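Local atomic coordinates of dITP/XTP pyrophosphatase (Staphylococcus aureus, PDB entry 4BNQ), a protein that probably hydrolyses non-canonical purine nucleoside triphosphates such as XTP, dITP and ITP to their monophosphates and diphosphate, clearing them from the nucleotide pool. Residues Glu170-Gly173 against His177-Asn180; Val19-Tyr24 against Asn183-Phe188; Asn15-Ile20 against Thr63-Asp68; Phe155-Pro158 against Thr163-Gln166. One frame throughout, in Å; residues are numbered along the deposited sequence.

Contact 1: Glu170-Gly173 against His177-Asn180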
loop_
_atom_site.group_PDB
_atom_site.type_symbol
_atom_site.label_atom_id
_atom_site.label_comp_id
_atom_site.label_asym_id
_atom_site.label_seq_id
_atom_site.Cartn_x
_atom_site.Cartn_y
_atom_site.Cartn_z
ATOM N N GLU A 170 -16.692 -3.925 4.291
ATOM C CA GLU A 170 -15.934 -4.636 3.252
ATOM C C GLU A 170 -15.080 -3.695 2.413
ATOM O O GLU A 170 -13.909 -3.974 2.164
ATOM C CB GLU A 170 -16.859 -5.457 2.335
ATOM C CG GLU A 170 -17.583 -6.619 3.030
ATOM C CD GLU A 170 -18.675 -6.151 3.995
ATOM O OE1 GLU A 170 -19.043 -4.950 3.960
ATOM O OE2 GLU A 170 -19.163 -6.976 4.806
ATOM N N GLN A 171 -15.666 -2.595 1.958
ATOM C CA GLN A 171 -14.917 -1.629 1.160
ATOM C C GLN A 171 -13.765 -0.957 1.936
ATOM O O GLN A 171 -12.676 -0.779 1.390
ATOM C CB GLN A 171 -15.872 -0.559 0.623
ATOM C CG GLN A 171 -16.990 -1.077 -0.289
ATOM C CD GLN A 171 -18.072 -0.031 -0.496
ATOM O OE1 GLN A 171 -18.170 0.940 0.269
ATOM N NE2 GLN A 171 -18.889 -0.218 -1.531
ATOM N N LYS A 172 -14.010 -0.576 3.193
ATOM C CA LYS A 172 -12.966 0.024 4.034
ATOM C C LYS A 172 -11.782 -0.939 4.086
ATOM O O LYS A 172 -10.632 -0.539 3.890
ATOM C CB LYS A 172 -13.485 0.314 5.459
ATOM C CG LYS A 172 -12.590 1.226 6.295
ATOM C CD LYS A 172 -12.947 1.202 7.808
ATOM C CE LYS A 172 -11.839 1.867 8.657
ATOM N NZ LYS A 172 -12.076 1.933 10.154
ATOM N N GLY A 173 -12.079 -2.219 4.289
ATOM C CA GLY A 173 -11.053 -3.239 4.362
ATOM C C GLY A 173 -10.231 -3.447 3.101
ATOM O O GLY A 173 -9.215 -4.131 3.137
ATOM N N HIS A 177 -5.515 2.189 5.687
ATOM C CA HIS A 177 -4.136 2.152 6.154
ATOM C C HIS A 177 -3.814 0.841 6.887
ATOM O O HIS A 177 -2.695 0.322 6.806
ATOM C CB HIS A 177 -3.877 3.361 7.066
ATOM C CG HIS A 177 -4.863 3.510 8.184
ATOM N ND1 HIS A 177 -6.236 3.600 7.955
ATOM C CD2 HIS A 177 -4.704 3.588 9.508
ATOM C CE1 HIS A 177 -6.850 3.719 9.110
ATOM N NE2 HIS A 177 -5.956 3.729 10.077
ATOM N N ARG A 178 -4.805 0.316 7.594
ATOM C CA ARG A 178 -4.650 -0.931 8.323
ATOM C C ARG A 178 -4.626 -2.109 7.339
ATOM O O ARG A 178 -3.874 -3.048 7.527
ATOM C CB ARG A 178 -5.781 -1.080 9.336
ATOM C CG ARG A 178 -5.674 -2.271 10.280
ATOM C CD ARG A 178 -6.285 -1.946 11.666
ATOM N NE ARG A 178 -7.328 -0.947 11.572
ATOM C CZ ARG A 178 -7.297 0.251 12.140
ATOM N NH1 ARG A 178 -6.280 0.629 12.912
ATOM N NH2 ARG A 178 -8.306 1.076 11.925
ATOM N N ARG A 179 -5.439 -2.055 6.289
ATOM C CA ARG A 179 -5.356 -3.072 5.245
ATOM C C ARG A 179 -3.963 -3.077 4.638
ATOM O O ARG A 179 -3.393 -4.139 4.399
ATOM C CB ARG A 179 -6.397 -2.842 4.151
ATOM C CG ARG A 179 -6.191 -3.725 2.927
ATOM C CD ARG A 179 -6.308 -5.202 3.285
ATOM N NE ARG A 179 -5.851 -6.073 2.209
ATOM C CZ ARG A 179 -6.660 -6.739 1.397
ATOM N NH1 ARG A 179 -7.974 -6.632 1.543
ATOM N NH2 ARG A 179 -6.156 -7.509 0.442
ATOM N N ASN A 180 -3.404 -1.894 4.408
ATOM C CA ASN A 180 -2.093 -1.810 3.766
ATOM C C ASN A 180 -0.976 -2.354 4.643
ATOM O O ASN A 180 -0.067 -3.003 4.144
ATOM C CB ASN A 180 -1.765 -0.374 3.336
ATOM C CG ASN A 180 -2.526 0.040 2.105
ATOM O OD1 ASN A 180 -2.969 -0.804 1.331
ATOM N ND2 ASN A 180 -2.696 1.343 1.918
#

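Contact 2: Val19-Tyr24 against Asn183-Phe188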
loop_
_atom_site.group_PDB
_atom_site.type_symbol
_atom_site.label_atom_id
_atom_site.label_comp_id
_atom_site.label_asym_id
_atom_site.label_seq_id
_atom_site.Cartn_x
_atom_site.Cartn_y
_atom_site.Cartn_z
ATOM N N VAL A 19 -12.714 -8.376 9.325
ATOM C CA VAL A 19 -12.912 -8.214 7.885
ATOM C C VAL A 19 -11.668 -8.616 7.087
ATOM O O VAL A 19 -11.762 -9.331 6.093
ATOM C CB VAL A 19 -13.260 -6.761 7.533
ATOM C CG1 VAL A 19 -13.331 -6.578 5.990
ATOM C CG2 VAL A 19 -14.572 -6.354 8.211
ATOM N N ILE A 20 -10.508 -8.177 7.560
ATOM C CA ILE A 20 -9.229 -8.363 6.871
ATOM C C ILE A 20 -8.637 -9.771 7.017
ATOM O O ILE A 20 -7.838 -10.192 6.195
ATOM C CB ILE A 20 -8.215 -7.305 7.378
ATOM C CG1 ILE A 20 -8.535 -5.938 6.783
ATOM C CG2 ILE A 20 -6.789 -7.644 7.007
ATOM C CD1 ILE A 20 -7.916 -4.812 7.604
ATOM N N PHE A 21 -9.024 -10.503 8.061
ATOM C CA PHE A 21 -8.606 -11.901 8.215
ATOM C C PHE A 21 -9.824 -12.815 8.241
ATOM O O PHE A 21 -10.125 -13.380 9.292
ATOM C CB PHE A 21 -7.899 -12.116 9.554
ATOM C CG PHE A 21 -6.555 -11.442 9.686
ATOM C CD1 PHE A 21 -5.437 -11.923 9.018
ATOM C CD2 PHE A 21 -6.396 -10.367 10.537
ATOM C CE1 PHE A 21 -4.191 -11.315 9.177
ATOM C CE2 PHE A 21 -5.151 -9.757 10.699
ATOM C CZ PHE A 21 -4.053 -10.233 10.028
ATOM N N PRO A 22 -10.534 -12.967 7.105
ATOM C CA PRO A 22 -11.771 -13.760 7.166
ATOM C C PRO A 22 -11.485 -15.242 7.365
ATOM O O PRO A 22 -12.374 -15.972 7.794
ATOM C CB PRO A 22 -12.427 -13.509 5.801
ATOM C CG PRO A 22 -11.282 -13.149 4.889
ATOM C CD PRO A 22 -10.275 -12.427 5.755
ATOM N N ASP A 23 -10.263 -15.674 7.067
ATOM C CA ASP A 23 -9.899 -17.074 7.249
ATOM C C ASP A 23 -9.387 -17.362 8.659
ATOM O O ASP A 23 -9.039 -18.499 8.978
ATOM C CB ASP A 23 -8.857 -17.511 6.212
ATOM C CG ASP A 23 -9.443 -17.641 4.808
ATOM O OD1 ASP A 23 -10.671 -17.875 4.689
ATOM O OD2 ASP A 23 -8.680 -17.505 3.823
ATOM N N TYR A 24 -9.340 -16.346 9.513
ATOM C CA TYR A 24 -8.772 -16.556 10.838
ATOM C C TYR A 24 -9.818 -16.491 11.911
ATOM O O TYR A 24 -10.855 -15.846 11.752
ATOM C CB TYR A 24 -7.710 -15.513 11.155
ATOM C CG TYR A 24 -6.360 -15.741 10.511
ATOM C CD1 TYR A 24 -6.128 -15.408 9.172
ATOM C CD2 TYR A 24 -5.309 -16.264 11.251
ATOM C CE1 TYR A 24 -4.884 -15.601 8.595
ATOM C CE2 TYR A 24 -4.063 -16.460 10.681
ATOM C CZ TYR A 24 -3.856 -16.129 9.359
ATOM O OH TYR A 24 -2.616 -16.339 8.816
ATOM N N ASN A 183 -1.171 -6.162 4.696
ATOM C CA ASN A 183 -0.691 -6.773 3.440
ATOM C C ASN A 183 0.798 -7.065 3.516
ATOM O O ASN A 183 1.256 -8.118 3.063
ATOM C CB ASN A 183 -0.984 -5.893 2.214
ATOM C CG ASN A 183 -2.441 -5.950 1.776
ATOM O OD1 ASN A 183 -3.174 -6.889 2.111
ATOM N ND2 ASN A 183 -2.864 -4.943 1.010
ATOM N N LEU A 184 1.542 -6.135 4.108
ATOM C CA LEU A 184 2.962 -6.339 4.361
ATOM C C LEU A 184 3.156 -7.465 5.377
ATOM O O LEU A 184 4.086 -8.271 5.247
ATOM C CB LEU A 184 3.633 -5.052 4.855
ATOM C CG LEU A 184 3.701 -3.862 3.887
ATOM C CD1 LEU A 184 4.025 -2.559 4.645
ATOM C CD2 LEU A 184 4.734 -4.118 2.794
ATOM N N LEU A 185 2.272 -7.544 6.371
ATOM C CA LEU A 185 2.354 -8.625 7.364
ATOM C C LEU A 185 2.105 -9.974 6.709
ATOM O O LEU A 185 2.883 -10.909 6.894
ATOM C CB LEU A 185 1.344 -8.435 8.498
ATOM C CG LEU A 185 1.224 -9.624 9.469
ATOM C CD1 LEU A 185 2.532 -9.795 10.237
ATOM C CD2 LEU A 185 0.055 -9.448 10.455
ATOM N N GLN A 186 1.008 -10.075 5.962
ATOM C CA GLN A 186 0.637 -11.334 5.325
ATOM C C GLN A 186 1.689 -11.793 4.338
ATOM O O GLN A 186 1.930 -12.998 4.211
ATOM C CB GLN A 186 -0.750 -11.244 4.676
ATOM C CG GLN A 186 -1.870 -11.461 5.696
ATOM C CD GLN A 186 -3.234 -11.135 5.148
ATOM O OE1 GLN A 186 -3.365 -10.404 4.159
ATOM N NE2 GLN A 186 -4.268 -11.677 5.778
ATOM N N ALA A 187 2.328 -10.838 3.662
ATOM C CA ALA A 187 3.426 -11.170 2.753
ATOM C C ALA A 187 4.595 -11.732 3.548
ATOM O O ALA A 187 5.253 -12.670 3.112
ATOM C CB ALA A 187 3.866 -9.956 1.938
ATOM N N PHE A 188 4.849 -11.141 4.711
ATOM C CA PHE A 188 5.883 -11.623 5.611
ATOM C C PHE A 188 5.604 -13.074 6.035
ATOM O O PHE A 188 6.490 -13.925 5.997
ATOM C CB PHE A 188 5.965 -10.705 6.833
ATOM C CG PHE A 188 7.018 -11.106 7.828
ATOM C CD1 PHE A 188 6.726 -12.003 8.858
ATOM C CD2 PHE A 188 8.300 -10.586 7.743
ATOM C CE1 PHE A 188 7.704 -12.378 9.779
ATOM C CE2 PHE A 188 9.279 -10.954 8.662
ATOM C CZ PHE A 188 8.978 -11.851 9.684
#

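Contact 3: Asn15-Ile20 against Thr63-Asp68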
loop_
_atom_site.group_PDB
_atom_site.type_symbol
_atom_site.label_atom_id
_atom_site.label_comp_id
_atom_site.label_asym_id
_atom_site.label_seq_id
_atom_site.Cartn_x
_atom_site.Cartn_y
_atom_site.Cartn_z
ATOM N N ASN A 15 -12.925 -5.187 14.885
ATOM C CA ASN A 15 -13.868 -5.346 13.789
ATOM C C ASN A 15 -13.194 -5.279 12.425
ATOM O O ASN A 15 -13.462 -6.108 11.564
ATOM C CB ASN A 15 -14.983 -4.305 13.886
ATOM C CG ASN A 15 -15.790 -4.440 15.168
ATOM O OD1 ASN A 15 -15.941 -5.551 15.708
ATOM N ND2 ASN A 15 -16.306 -3.315 15.671
ATOM N N ASP A 16 -12.318 -4.298 12.226
ATOM C CA ASP A 16 -11.617 -4.173 10.948
ATOM C C ASP A 16 -10.771 -5.393 10.713
ATOM O O ASP A 16 -10.655 -5.873 9.592
ATOM C CB ASP A 16 -10.662 -2.982 10.950
ATOM C CG ASP A 16 -11.359 -1.664 10.775
ATOM O OD1 ASP A 16 -12.603 -1.645 10.686
ATOM O OD2 ASP A 16 -10.648 -0.635 10.739
ATOM N N PHE A 17 -10.139 -5.875 11.773
ATOM C CA PHE A 17 -9.234 -6.996 11.624
ATOM C C PHE A 17 -10.000 -8.252 11.240
ATOM O O PHE A 17 -9.470 -9.105 10.531
ATOM C CB PHE A 17 -8.422 -7.218 12.899
ATOM C CG PHE A 17 -7.255 -6.283 13.034
ATOM C CD1 PHE A 17 -6.226 -6.297 12.098
ATOM C CD2 PHE A 17 -7.189 -5.371 14.073
ATOM C CE1 PHE A 17 -5.141 -5.417 12.209
ATOM C CE2 PHE A 17 -6.110 -4.488 14.188
ATOM C CZ PHE A 17 -5.086 -4.520 13.253
ATOM N N LYS A 18 -11.248 -8.353 11.693
ATOM C CA LYS A 18 -12.065 -9.522 11.373
ATOM C C LYS A 18 -12.407 -9.549 9.883
ATOM O O LYS A 18 -12.366 -10.609 9.261
ATOM C CB LYS A 18 -13.324 -9.598 12.250
ATOM C CG LYS A 18 -13.020 -10.101 13.662
ATOM C CD LYS A 18 -14.260 -10.147 14.559
ATOM C CE LYS A 18 -14.840 -8.766 14.750
ATOM N NZ LYS A 18 -16.006 -8.742 15.689
ATOM N N VAL A 19 -12.714 -8.376 9.325
ATOM C CA VAL A 19 -12.912 -8.214 7.885
ATOM C C VAL A 19 -11.668 -8.616 7.087
ATOM O O VAL A 19 -11.762 -9.331 6.093
ATOM C CB VAL A 19 -13.260 -6.761 7.533
ATOM C CG1 VAL A 19 -13.331 -6.578 5.990
ATOM C CG2 VAL A 19 -14.572 -6.354 8.211
ATOM N N ILE A 20 -10.508 -8.177 7.560
ATOM C CA ILE A 20 -9.229 -8.363 6.871
ATOM C C ILE A 20 -8.637 -9.771 7.017
ATOM O O ILE A 20 -7.838 -10.192 6.195
ATOM C CB ILE A 20 -8.215 -7.305 7.378
ATOM C CG1 ILE A 20 -8.535 -5.938 6.783
ATOM C CG2 ILE A 20 -6.789 -7.644 7.007
ATOM C CD1 ILE A 20 -7.916 -4.812 7.604
ATOM N N THR A 63 2.551 -15.750 20.312
ATOM C CA THR A 63 2.649 -14.709 19.302
ATOM C C THR A 63 1.364 -13.854 19.262
ATOM O O THR A 63 0.250 -14.384 19.283
ATOM C CB THR A 63 2.892 -15.312 17.916
ATOM O OG1 THR A 63 4.196 -15.899 17.887
ATOM C CG2 THR A 63 2.805 -14.230 16.839
ATOM N N VAL A 64 1.520 -12.530 19.238
ATOM C CA VAL A 64 0.374 -11.632 19.097
ATOM C C VAL A 64 0.715 -10.474 18.152
ATOM O O VAL A 64 1.878 -10.274 17.785
ATOM C CB VAL A 64 -0.042 -11.016 20.448
ATOM C CG1 VAL A 64 -0.033 -12.065 21.554
ATOM C CG2 VAL A 64 0.888 -9.882 20.778
ATOM N N ILE A 65 -0.295 -9.715 17.750
ATOM C CA ILE A 65 -0.032 -8.455 17.071
ATOM C C ILE A 65 -0.688 -7.290 17.799
ATOM O O ILE A 65 -1.712 -7.436 18.457
ATOM C CB ILE A 65 -0.505 -8.445 15.608
ATOM C CG1 ILE A 65 -2.025 -8.592 15.528
ATOM C CG2 ILE A 65 0.186 -9.537 14.818
ATOM C CD1 ILE A 65 -2.580 -8.442 14.096
ATOM N N ALA A 66 -0.109 -6.116 17.644
ATOM C CA ALA A 66 -0.739 -4.923 18.157
ATOM C C ALA A 66 -0.756 -3.878 17.056
ATOM O O ALA A 66 -0.123 -4.053 16.007
ATOM C CB ALA A 66 -0.018 -4.413 19.382
ATOM N N ASP A 67 -1.492 -2.801 17.307
ATOM C CA ASP A 67 -1.773 -1.798 16.310
ATOM C C ASP A 67 -1.698 -0.431 16.992
ATOM O O ASP A 67 -2.320 -0.211 18.040
ATOM C CB ASP A 67 -3.177 -2.059 15.754
ATOM C CG ASP A 67 -3.681 -0.951 14.815
ATOM O OD1 ASP A 67 -3.616 0.252 15.155
ATOM O OD2 ASP A 67 -4.175 -1.293 13.728
ATOM N N ASP A 68 -0.927 0.483 16.419
ATOM C CA ASP A 68 -1.014 1.870 16.850
ATOM C C ASP A 68 -1.161 2.753 15.631
ATOM O O ASP A 68 -0.272 2.796 14.781
ATOM C CB ASP A 68 0.187 2.290 17.691
ATOM C CG ASP A 68 -0.114 3.509 18.546
ATOM O OD1 ASP A 68 -0.841 3.366 19.548
ATOM O OD2 ASP A 68 0.354 4.621 18.222
#

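Contact 4: Phe155-Pro158 against Thr163-Gln166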
loop_
_atom_site.group_PDB
_atom_site.type_symbol
_atom_site.label_atom_id
_atom_site.label_comp_id
_atom_site.label_asym_id
_atom_site.label_seq_id
_atom_site.Cartn_x
_atom_site.Cartn_y
_atom_site.Cartn_z
ATOM N N PHE A 155 -12.856 11.719 7.511
ATOM C CA PHE A 155 -11.752 11.421 6.615
ATOM C C PHE A 155 -12.272 11.092 5.202
ATOM O O PHE A 155 -12.679 9.960 4.911
ATOM C CB PHE A 155 -10.892 10.274 7.160
ATOM C CG PHE A 155 -9.556 10.135 6.465
ATOM C CD1 PHE A 155 -8.438 10.822 6.927
ATOM C CD2 PHE A 155 -9.419 9.324 5.351
ATOM C CE1 PHE A 155 -7.206 10.699 6.283
ATOM C CE2 PHE A 155 -8.190 9.194 4.707
ATOM C CZ PHE A 155 -7.086 9.887 5.174
ATOM N N TYR A 156 -12.236 12.101 4.333
ATOM C CA TYR A 156 -12.759 12.014 2.980
ATOM C C TYR A 156 -11.697 11.395 2.089
ATOM O O TYR A 156 -10.528 11.801 2.115
ATOM C CB TYR A 156 -13.149 13.415 2.488
ATOM C CG TYR A 156 -13.587 13.469 1.050
ATOM C CD1 TYR A 156 -14.872 13.107 0.682
ATOM C CD2 TYR A 156 -12.718 13.897 0.061
ATOM C CE1 TYR A 156 -15.275 13.147 -0.645
ATOM C CE2 TYR A 156 -13.111 13.951 -1.270
ATOM C CZ TYR A 156 -14.390 13.572 -1.614
ATOM O OH TYR A 156 -14.793 13.630 -2.919
ATOM N N VAL A 157 -12.097 10.393 1.318
ATOM C CA VAL A 157 -11.160 9.697 0.440
ATOM C C VAL A 157 -11.482 10.030 -1.013
ATOM O O VAL A 157 -12.430 9.462 -1.565
ATOM C CB VAL A 157 -11.248 8.166 0.632
ATOM C CG1 VAL A 157 -10.212 7.463 -0.217
ATOM C CG2 VAL A 157 -11.057 7.795 2.118
ATOM N N PRO A 158 -10.701 10.949 -1.624
ATOM C CA PRO A 158 -10.959 11.452 -2.982
ATOM C C PRO A 158 -11.134 10.331 -4.008
ATOM O O PRO A 158 -12.099 10.389 -4.767
ATOM C CB PRO A 158 -9.708 12.288 -3.295
ATOM C CG PRO A 158 -9.233 12.749 -1.957
ATOM C CD PRO A 158 -9.467 11.535 -1.065
ATOM N N THR A 163 -16.266 9.513 2.598
ATOM C CA THR A 163 -15.474 9.441 3.822
ATOM C C THR A 163 -15.332 7.982 4.230
ATOM O O THR A 163 -16.141 7.147 3.840
ATOM C CB THR A 163 -16.092 10.203 4.999
ATOM O OG1 THR A 163 -17.302 9.549 5.404
ATOM C CG2 THR A 163 -16.368 11.670 4.640
ATOM N N MET A 164 -14.316 7.695 5.038
ATOM C CA MET A 164 -14.078 6.363 5.546
ATOM C C MET A 164 -15.362 5.820 6.196
ATOM O O MET A 164 -15.714 4.669 5.970
ATOM C CB MET A 164 -12.891 6.403 6.524
ATOM C CG MET A 164 -11.986 5.165 6.551
ATOM S SD MET A 164 -11.171 4.669 5.017
ATOM C CE MET A 164 -9.527 5.289 5.349
ATOM N N ALA A 165 -16.100 6.645 6.941
ATOM C CA ALA A 165 -17.338 6.157 7.592
ATOM C C ALA A 165 -18.495 5.880 6.622
ATOM O O ALA A 165 -19.499 5.252 6.977
ATOM C CB ALA A 165 -17.796 7.090 8.691
ATOM N N GLN A 166 -18.376 6.351 5.399
ATOM C CA GLN A 166 -19.428 6.085 4.441
ATOM C C GLN A 166 -19.267 4.701 3.799
ATOM O O GLN A 166 -20.222 4.148 3.248
ATOM C CB GLN A 166 -19.432 7.158 3.358
ATOM C CG GLN A 166 -20.088 8.459 3.754
ATOM C CD GLN A 166 -20.080 9.452 2.596
ATOM O OE1 GLN A 166 -19.116 10.202 2.413
ATOM N NE2 GLN A 166 -21.147 9.438 1.791
#

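Contact 1: Glu170-Gly173 against His177-Asn180
Arg179 wraps its side chain around the carbonyl oxygen of Gly173. CB starts 3.3 Å from Gly173 O. CG is anti to the backbone N (chi1 170°) and comes to 3.1 Å from Gly173 O. The chain bends after CG, so CD also stays close to that oxygen. NE and CZ lie farther from it. At the tip, NH1 comes back and donates a hydrogen bond to Gly173 O, 3.2 Å long, with an N-H...O angle of 155°. The donor is tilted 32° from the carbonyl plane. NE bonds instead to Asn183 one turn on, so two hydrogen bonds fix the guanidinium. The second meeting is of charges. Lys172 NZ and Arg178 NH2 are 4.3 Å apart, with the ammonium at the guanidinium edge. Asp16 takes a salt bridge from each of them. Asp152 also pairs with Lys172, and Asp67 with Arg178. Lys172, His177 and Arg178 are predicted substrate-binding residues, and this basic cluster is consistent with a pocket for a nucleotide. The two segments belong to two successive helices, 169-175 and 177-191, with Ser176 between them. Helix 11-20 touches Arg178 through Lys13 and Phe17, while strand 112-123 packs on His177 and Arg178 through Cys117.

Contact 2: Val19-Tyr24 against Asn183-Phe188
Phe21 and Gln186 both turn CG anti to their carbonyl carbon (chi1 -68° and -82°), and the Gln186 chain then runs extended to its amide. The two side chains slide past each other in opposite directions. The amide stands almost square to the ring, the planes 87° apart. NE2 of Gln186 does the touching, 3.4 Å from Phe21 CE1 and 3.5 Å from Phe21 CD1. The amide nitrogen comes in obliquely, nearest the CD1-CE1 side of the ring. CG and CD of Gln186 also approach CE1, more loosely. At the far end of the ring, Leu185 CD2 lies near the ring plane, 4.2 Å from Phe21 CZ. Phe21 is therefore met by an amide and a methyl from two successive residues. Its backbone has just left the helix and opens a type I beta turn, closed by the bond from Tyr24 N to Phe21 O. The contact joins the C-terminal end of helix 11-20 to helix 177-191, where Ile182 packs against both Ile20 and Phe21. Strand 126-139 meets that helix through Phe131, which touches Leu184 and Leu185. Asn183, Leu184, Ala187 and Phe188 reach the second subunit, so this helix also lies at the dimer interface.

Contact 3: Asn15-Ile20 against Thr63-Asp68
Phe17 points its ring from the helix at Asp67 and Ile65 on the strand. Its chi1 of -80° puts CG beside the backbone N and anti to the carbonyl carbon. The outer end of the ring, CZ and CE2, then meets the aspartate. CZ is 3.4 Å from Asp67 OD2, a van der Waals contact between a ring carbon and a carboxylate oxygen, with no hydrogen bond between the two segments. CB of Asp67 lies at the ring edge, in its plane, 4.0 Å from Phe17 CZ. Ring and carboxylate planes are 80° apart. Asp67 has CG anti to its backbone N (chi1 172°), which carries the carboxylate out from the strand toward the helix. Ile65, two residues back on the same face of the strand, adds a looser methyl contact, CD1 to Phe17 CE1 at 4.4 Å. This places helix 11-20 against strand 64-73 of the long antiparallel sheet of the Ham1 fold. Strand 3-6 lies alongside, and the Ile65 backbone bonds to Val5 and to Ala7 just beyond it. Ile6 and Ile119 also touch the Phe17 ring. On the other carboxylate oxygen, Asp67 OD1 takes a salt bridge from Lys13 and a hydrogen bond with Ser69. The next residue, Asp68, is the predicted proton acceptor and a predicted magnesium ligand. Its side chain sits on the other face of the strand, where OD1 forms a salt bridge with Lys52 of helix 45-60.

Contact 4: Phe155-Pro158 against Thr163-Gln166
Thr163, Phe155 and Met164 form the body of this contact, a beta hairpin at the edge of the antiparallel sheet that leads into a 3-10 turn. Strand 155-157 pairs with the short strand 162-163. Tyr156 and Thr163 are a non-hydrogen-bonded antiparallel pair, with their CA atoms 3.8 Å apart and both side chains on one face. Phe155 O accepts the hydrogen bond between the segments, from Met164 N, where the 3-10 turn begins. Met164 N lies 2.8 Å from Phe155 O, at an N-H...O angle of 152°. The same oxygen takes a CA-H...O contact from Thr163 CA at 3.0 Å. Thr163 CB also lies close to this oxygen. Its methyl CG2, anti to the carbonyl carbon, swings against Tyr156 and reaches within 4.2 Å of Tyr156 CB. OG1 takes the position between N and the carbonyl carbon (chi1 67°) and bonds to Tyr144 O. Phe155 and Met164 point the same way and lie side by side. The bends of Met164 at chi2 and chi3 bring its methyl CE to the ring, 4.0 Å from Phe155 CD2. SD of Met164 touches Val157 CG2. Farther out, the Met164 side chain packs on Lys172 and Asp152, both predicted substrate-binding residues, so the hairpin probably backs onto the predicted substrate pocket. Phe155 stacks on Phe115, and the Tyr156 hydroxyl bonds to Asp161. Gln166 folds back over the turn, and its OE1 accepts a nearly straight bond from Thr163 N, 2.9 Å long with an angle of 170°.

Overall arrangement
Along the chain, contacts 2 and 3 start first and share Val19 and Ile20 of helix 11-20. Contact 3 closes at strand 64-73, then come contact 4 and contact 1. Contact 2 closes last and encloses the other two. Contacts 1 and 2 share helix 177-191, and their centres are about 11 Å apart. Contacts 3 and 4 both reach the antiparallel sheet, but their centres lie about 21 Å apart. Contact 1 bridges this distance. It meets contact 3 through salt bridges of Arg178 and Lys172, and contact 4 through Lys172 packing on Met164. Parts distant in sequence thus gather around the predicted substrate pocket, while contact 2 reaches toward the dimer interface.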